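Local coordinates for protein monooxygenase (Agrobacterium tumefaciens, PDB 2I7G) that probably acts as a flavin-dependent monooxygenase of the luciferase-like family, using molecular oxygen to oxidise an organic substrate that is not known, at residues E43-I55 and V77-K91. Numbering follows the deposited sequence. Where two conformers were deposited one is given.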
loop_
_atom_site.group_PDB
_atom_site.type_symbol
_atom_site.label_atom_id
_atom_site.label_comp_id
_atom_site.label_asym_id
_atom_site.label_seq_id
_atom_site.Cartn_x
_atom_site.Cartn_y
_atom_site.Cartn_z
ATOM N N GLU B 43 -2.897 16.828 -10.759
ATOM C CA GLU B 43 -3.684 17.208 -9.581
ATOM C C GLU B 43 -3.505 16.204 -8.419
ATOM O O GLU B 43 -3.273 16.627 -7.271
ATOM C CB GLU B 43 -5.173 17.398 -9.953
ATOM C CG GLU B 43 -6.165 17.599 -8.799
ATOM C CD GLU B 43 -6.168 19.015 -8.188
ATOM O OE1 GLU B 43 -5.589 19.935 -8.811
ATOM O OE2 GLU B 43 -6.764 19.199 -7.068
ATOM N N GLY B 44 -3.584 14.903 -8.711
ATOM C CA GLY B 44 -3.412 13.839 -7.665
ATOM C C GLY B 44 -2.002 13.828 -7.076
ATOM O O GLY B 44 -1.845 13.746 -5.847
ATOM N N ALA B 45 -0.996 14.003 -7.941
ATOM C CA ALA B 45 0.429 14.033 -7.543
ATOM C C ALA B 45 0.644 15.213 -6.577
ATOM O O ALA B 45 1.211 15.039 -5.483
ATOM C CB ALA B 45 1.348 14.130 -8.802
ATOM N N ARG B 46 0.145 16.385 -6.934
ATOM C CA ARG B 46 0.285 17.551 -6.063
ATOM C C ARG B 46 -0.468 17.349 -4.746
ATOM O O ARG B 46 0.031 17.693 -3.679
ATOM C CB ARG B 46 -0.222 18.803 -6.756
ATOM C CG ARG B 46 0.026 20.120 -6.023
ATOM C CD ARG B 46 -0.632 21.288 -6.790
ATOM N NE ARG B 46 -0.647 21.026 -8.234
ATOM C CZ ARG B 46 -1.742 20.881 -8.976
ATOM N NH1 ARG B 46 -2.936 21.001 -8.425
ATOM N NH2 ARG B 46 -1.634 20.616 -10.271
ATOM N N ARG B 47 -1.684 16.807 -4.820
ATOM C CA ARG B 47 -2.438 16.581 -3.575
ATOM C C ARG B 47 -1.683 15.653 -2.617
ATOM O O ARG B 47 -1.630 15.908 -1.395
ATOM C CB ARG B 47 -3.851 16.055 -3.836
ATOM C CG ARG B 47 -4.674 15.949 -2.543
ATOM C CD ARG B 47 -4.965 17.354 -1.901
ATOM N NE ARG B 47 -5.634 17.351 -0.575
ATOM C CZ ARG B 47 -4.986 17.226 0.599
ATOM N NH1 ARG B 47 -3.651 17.079 0.642
ATOM N NH2 ARG B 47 -5.650 17.271 1.751
ATOM N N LEU B 48 -1.067 14.600 -3.154
ATOM C CA LEU B 48 -0.383 13.646 -2.265
ATOM C C LEU B 48 0.921 14.255 -1.700
ATOM O O LEU B 48 1.288 13.987 -0.563
ATOM C CB LEU B 48 -0.128 12.331 -2.997
ATOM C CG LEU B 48 -1.413 11.502 -3.189
ATOM C CD1 LEU B 48 -0.991 10.171 -3.832
ATOM C CD2 LEU B 48 -2.119 11.222 -1.820
ATOM N N ARG B 49 1.627 15.044 -2.507
ATOM C CA ARG B 49 2.791 15.768 -1.995
ATOM C C ARG B 49 2.357 16.674 -0.827
ATOM O O ARG B 49 2.963 16.641 0.260
ATOM C CB ARG B 49 3.496 16.569 -3.102
ATOM C CG ARG B 49 4.407 17.685 -2.552
ATOM C CD ARG B 49 5.411 18.247 -3.551
ATOM N NE ARG B 49 4.796 18.771 -4.768
ATOM C CZ ARG B 49 4.006 19.836 -4.839
ATOM N NH1 ARG B 49 3.693 20.521 -3.748
ATOM N NH2 ARG B 49 3.526 20.215 -6.021
ATOM N N GLU B 50 1.282 17.438 -1.035
ATOM C CA GLU B 50 0.746 18.303 0.022
ATOM C C GLU B 50 0.304 17.497 1.266
ATOM O O GLU B 50 0.592 17.897 2.419
ATOM C CB GLU B 50 -0.408 19.133 -0.543
ATOM C CG GLU B 50 0.064 20.301 -1.358
ATOM C CD GLU B 50 -1.073 20.949 -2.170
ATOM O OE1 GLU B 50 -2.229 20.428 -2.193
ATOM O OE2 GLU B 50 -0.753 21.951 -2.842
ATOM N N LEU B 51 -0.346 16.353 1.031
ATOM C CA LEU B 51 -0.803 15.520 2.139
ATOM C C LEU B 51 0.383 15.046 2.993
ATOM O O LEU B 51 0.312 15.075 4.238
ATOM C CB LEU B 51 -1.574 14.315 1.591
ATOM C CG LEU B 51 -2.122 13.312 2.631
ATOM C CD1 LEU B 51 -3.122 14.014 3.584
ATOM C CD2 LEU B 51 -2.778 12.181 1.832
ATOM N N LEU B 52 1.440 14.574 2.330
ATOM C CA LEU B 52 2.632 14.136 3.033
ATOM C C LEU B 52 3.173 15.279 3.875
ATOM O O LEU B 52 3.513 15.065 5.027
ATOM C CB LEU B 52 3.692 13.551 2.085
ATOM C CG LEU B 52 3.658 12.009 1.900
ATOM C CD1 LEU B 52 4.073 11.261 3.168
ATOM C CD2 LEU B 52 2.297 11.494 1.390
ATOM N N GLU B 53 3.221 16.489 3.309
ATOM C CA GLU B 53 3.666 17.659 4.072
ATOM C C GLU B 53 2.790 17.890 5.319
ATOM O O GLU B 53 3.325 18.225 6.376
ATOM C CB GLU B 53 3.691 18.902 3.203
ATOM C CG GLU B 53 4.815 18.878 2.139
ATOM C CD GLU B 53 4.786 20.136 1.261
ATOM O OE1 GLU B 53 3.905 21.019 1.500
ATOM O OE2 GLU B 53 5.666 20.265 0.363
ATOM N N GLU B 54 1.474 17.723 5.178
ATOM C CA GLU B 54 0.538 17.817 6.324
ATOM C C GLU B 54 0.940 16.821 7.402
ATOM O O GLU B 54 0.977 17.181 8.574
ATOM C CB GLU B 54 -0.933 17.500 5.956
ATOM C CG GLU B 54 -1.575 18.451 4.949
ATOM C CD GLU B 54 -2.990 17.964 4.507
ATOM O OE1 GLU B 54 -3.291 18.072 3.293
ATOM O OE2 GLU B 54 -3.765 17.472 5.387
ATOM N N ILE B 55 1.132 15.560 7.002
ATOM C CA ILE B 55 1.402 14.470 7.980
ATOM C C ILE B 55 2.753 14.702 8.655
ATOM O O ILE B 55 2.883 14.565 9.881
ATOM C CB ILE B 55 1.345 13.075 7.294
ATOM C CG1 ILE B 55 -0.060 12.848 6.742
ATOM C CG2 ILE B 55 1.643 11.971 8.323
ATOM C CD1 ILE B 55 -0.168 11.662 5.724
ATOM N N VAL B 77 -8.356 11.567 -3.750
ATOM C CA VAL B 77 -7.197 10.870 -4.286
ATOM C C VAL B 77 -6.861 9.579 -3.506
ATOM O O VAL B 77 -6.091 8.751 -4.005
ATOM C CB VAL B 77 -5.973 11.837 -4.389
ATOM C CG1 VAL B 77 -5.455 12.269 -3.032
ATOM C CG2 VAL B 77 -4.798 11.206 -5.171
ATOM N N VAL B 78 -7.447 9.393 -2.328
ATOM C CA VAL B 78 -7.093 8.222 -1.475
ATOM C C VAL B 78 -8.174 7.151 -1.562
ATOM O O VAL B 78 -9.154 7.173 -0.811
ATOM C CB VAL B 78 -6.785 8.624 -0.027
ATOM C CG1 VAL B 78 -6.456 7.365 0.835
ATOM C CG2 VAL B 78 -5.555 9.645 -0.037
ATOM N N SER B 79 -7.994 6.222 -2.483
ATOM C CA SER B 79 -8.807 5.009 -2.517
ATOM C C SER B 79 -8.071 3.883 -1.803
ATOM O O SER B 79 -8.644 2.831 -1.547
ATOM C CB SER B 79 -9.101 4.575 -3.943
ATOM O OG SER B 79 -7.884 4.255 -4.634
ATOM N N SER B 80 -6.789 4.116 -1.487
ATOM C CA SER B 80 -5.982 3.089 -0.791
ATOM C C SER B 80 -5.195 3.735 0.344
ATOM O O SER B 80 -4.019 4.089 0.166
ATOM C CB SER B 80 -5.074 2.345 -1.799
ATOM O OG SER B 80 -4.350 1.303 -1.159
ATOM N N PRO B 81 -5.851 3.934 1.504
ATOM C CA PRO B 81 -5.190 4.616 2.637
ATOM C C PRO B 81 -3.884 3.919 3.079
ATOM O O PRO B 81 -2.912 4.608 3.359
ATOM C CB PRO B 81 -6.239 4.627 3.767
ATOM C CG PRO B 81 -7.420 3.832 3.269
ATOM C CD PRO B 81 -7.271 3.596 1.770
ATOM N N SER B 82 -3.870 2.581 3.148
ATOM C CA SER B 82 -2.633 1.892 3.577
ATOM C C SER B 82 -1.426 2.242 2.684
ATOM O O SER B 82 -0.290 2.375 3.183
ATOM C CB SER B 82 -2.864 0.364 3.608
ATOM O OG SER B 82 -3.234 -0.140 2.322
ATOM N N THR B 83 -1.663 2.381 1.373
ATOM C CA THR B 83 -0.572 2.694 0.433
ATOM C C THR B 83 0.050 4.069 0.783
ATOM O O THR B 83 1.268 4.225 0.874
ATOM C CB THR B 83 -1.050 2.621 -1.052
ATOM O OG1 THR B 83 -1.711 1.347 -1.288
ATOM C CG2 THR B 83 0.148 2.785 -2.007
ATOM N N VAL B 84 -0.814 5.069 0.985
ATOM C CA VAL B 84 -0.344 6.375 1.383
ATOM C C VAL B 84 0.301 6.389 2.805
ATOM O O VAL B 84 1.342 7.068 3.002
ATOM C CB VAL B 84 -1.467 7.464 1.212
ATOM C CG1 VAL B 84 -0.873 8.813 1.551
ATOM C CG2 VAL B 84 -2.005 7.475 -0.247
ATOM N N LEU B 85 -0.265 5.632 3.748
ATOM C CA LEU B 85 0.246 5.582 5.140
ATOM C C LEU B 85 1.645 4.968 5.141
ATOM O O LEU B 85 2.465 5.301 5.988
ATOM C CB LEU B 85 -0.699 4.822 6.091
ATOM C CG LEU B 85 -2.071 5.533 6.300
ATOM C CD1 LEU B 85 -3.019 4.630 7.060
ATOM C CD2 LEU B 85 -1.895 6.962 6.986
ATOM N N ALA B 86 1.903 4.043 4.218
ATOM C CA ALA B 86 3.284 3.497 4.058
ATOM C C ALA B 86 4.298 4.595 3.795
ATOM O O ALA B 86 5.414 4.599 4.351
ATOM C CB ALA B 86 3.342 2.448 2.941
ATOM N N ALA B 87 3.938 5.507 2.886
ATOM C CA ALA B 87 4.821 6.642 2.604
ATOM C C ALA B 87 4.961 7.546 3.857
ATOM O O ALA B 87 6.053 8.021 4.191
ATOM C CB ALA B 87 4.289 7.409 1.419
ATOM N N ALA B 88 3.849 7.811 4.520
ATOM C CA ALA B 88 3.859 8.626 5.752
ATOM C C ALA B 88 4.775 7.955 6.790
ATOM O O ALA B 88 5.513 8.648 7.485
ATOM C CB ALA B 88 2.440 8.740 6.330
ATOM N N ALA B 89 4.746 6.606 6.847
ATOM C CA ALA B 89 5.483 5.875 7.885
ATOM C C ALA B 89 6.975 6.224 7.833
ATOM O O ALA B 89 7.627 6.391 8.863
ATOM C CB ALA B 89 5.303 4.350 7.689
ATOM N N VAL B 90 7.526 6.314 6.615
ATOM C CA VAL B 90 8.990 6.515 6.476
ATOM C C VAL B 90 9.400 7.997 6.493
ATOM O O VAL B 90 10.592 8.333 6.387
ATOM C CB VAL B 90 9.568 5.803 5.245
ATOM C CG1 VAL B 90 9.401 4.289 5.372
ATOM C CG2 VAL B 90 8.949 6.309 3.903
ATOM N N LYS B 91 8.412 8.868 6.633
ATOM C CA LYS B 91 8.652 10.305 6.732
ATOM C C LYS B 91 8.270 10.878 8.100
ATOM O O LYS B 91 8.241 12.100 8.285
ATOM C CB LYS B 91 7.935 11.031 5.600
ATOM C CG LYS B 91 8.400 10.595 4.192
ATOM C CD LYS B 91 9.846 10.963 3.877
ATOM C CE LYS B 91 10.076 12.468 3.782
ATOM N NZ LYS B 91 11.494 12.701 3.360
#
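V77, a bump on the loop before helix 81-89, presses into the notch where helix 43-55 has a glycine, with V77 CG2 3.9 Å from G44 CA. Its CG1, set between the backbone N and the carbonyl carbon (chi1 68°), meets L48 CD2 at 3.7 Å and R47 CG at 3.8 Å. R47 lends only the root of its chain to this packing; a bend at chi2 sends the guanidinium away to E54 OE1, which receives both NH1 and NH2. In the middle, V84 CG1 sits between L51 CD2 and L52 CD2, and CG2 turns to L48 CD2. V78 CG2 lies more loosely against L48 CD2 and L51 CD2, the L51 side chain crossing it at about a right angle. At the other end two small residues, A87 and A88, leave a shallow hollow, and L52, in the conformer given here, fills it, CD1 lying 3.7 Å from A88 CA. Next to it, I55 meets the methyl of A88 with two branches, CG2 lying 3.9 Å from A88 CB and CD1 reaching the same methyl. No hydrogen bond joins the two segments, whose meeting is one of apolar shape; their helix axes approach to 10.2 Å at -53°. These are consecutive helices on the outside of the TIM barrel, linked through strand 65-68. L51 and V84 both rest on L68 of that strand, and I55 and A88 meet on L97 of strand 96-99. Helix 109-122 lies against helix 81-89 as well, L85 touching F116 and A86 and A89 touching L122, while V84 also packs against T118 of the second subunit.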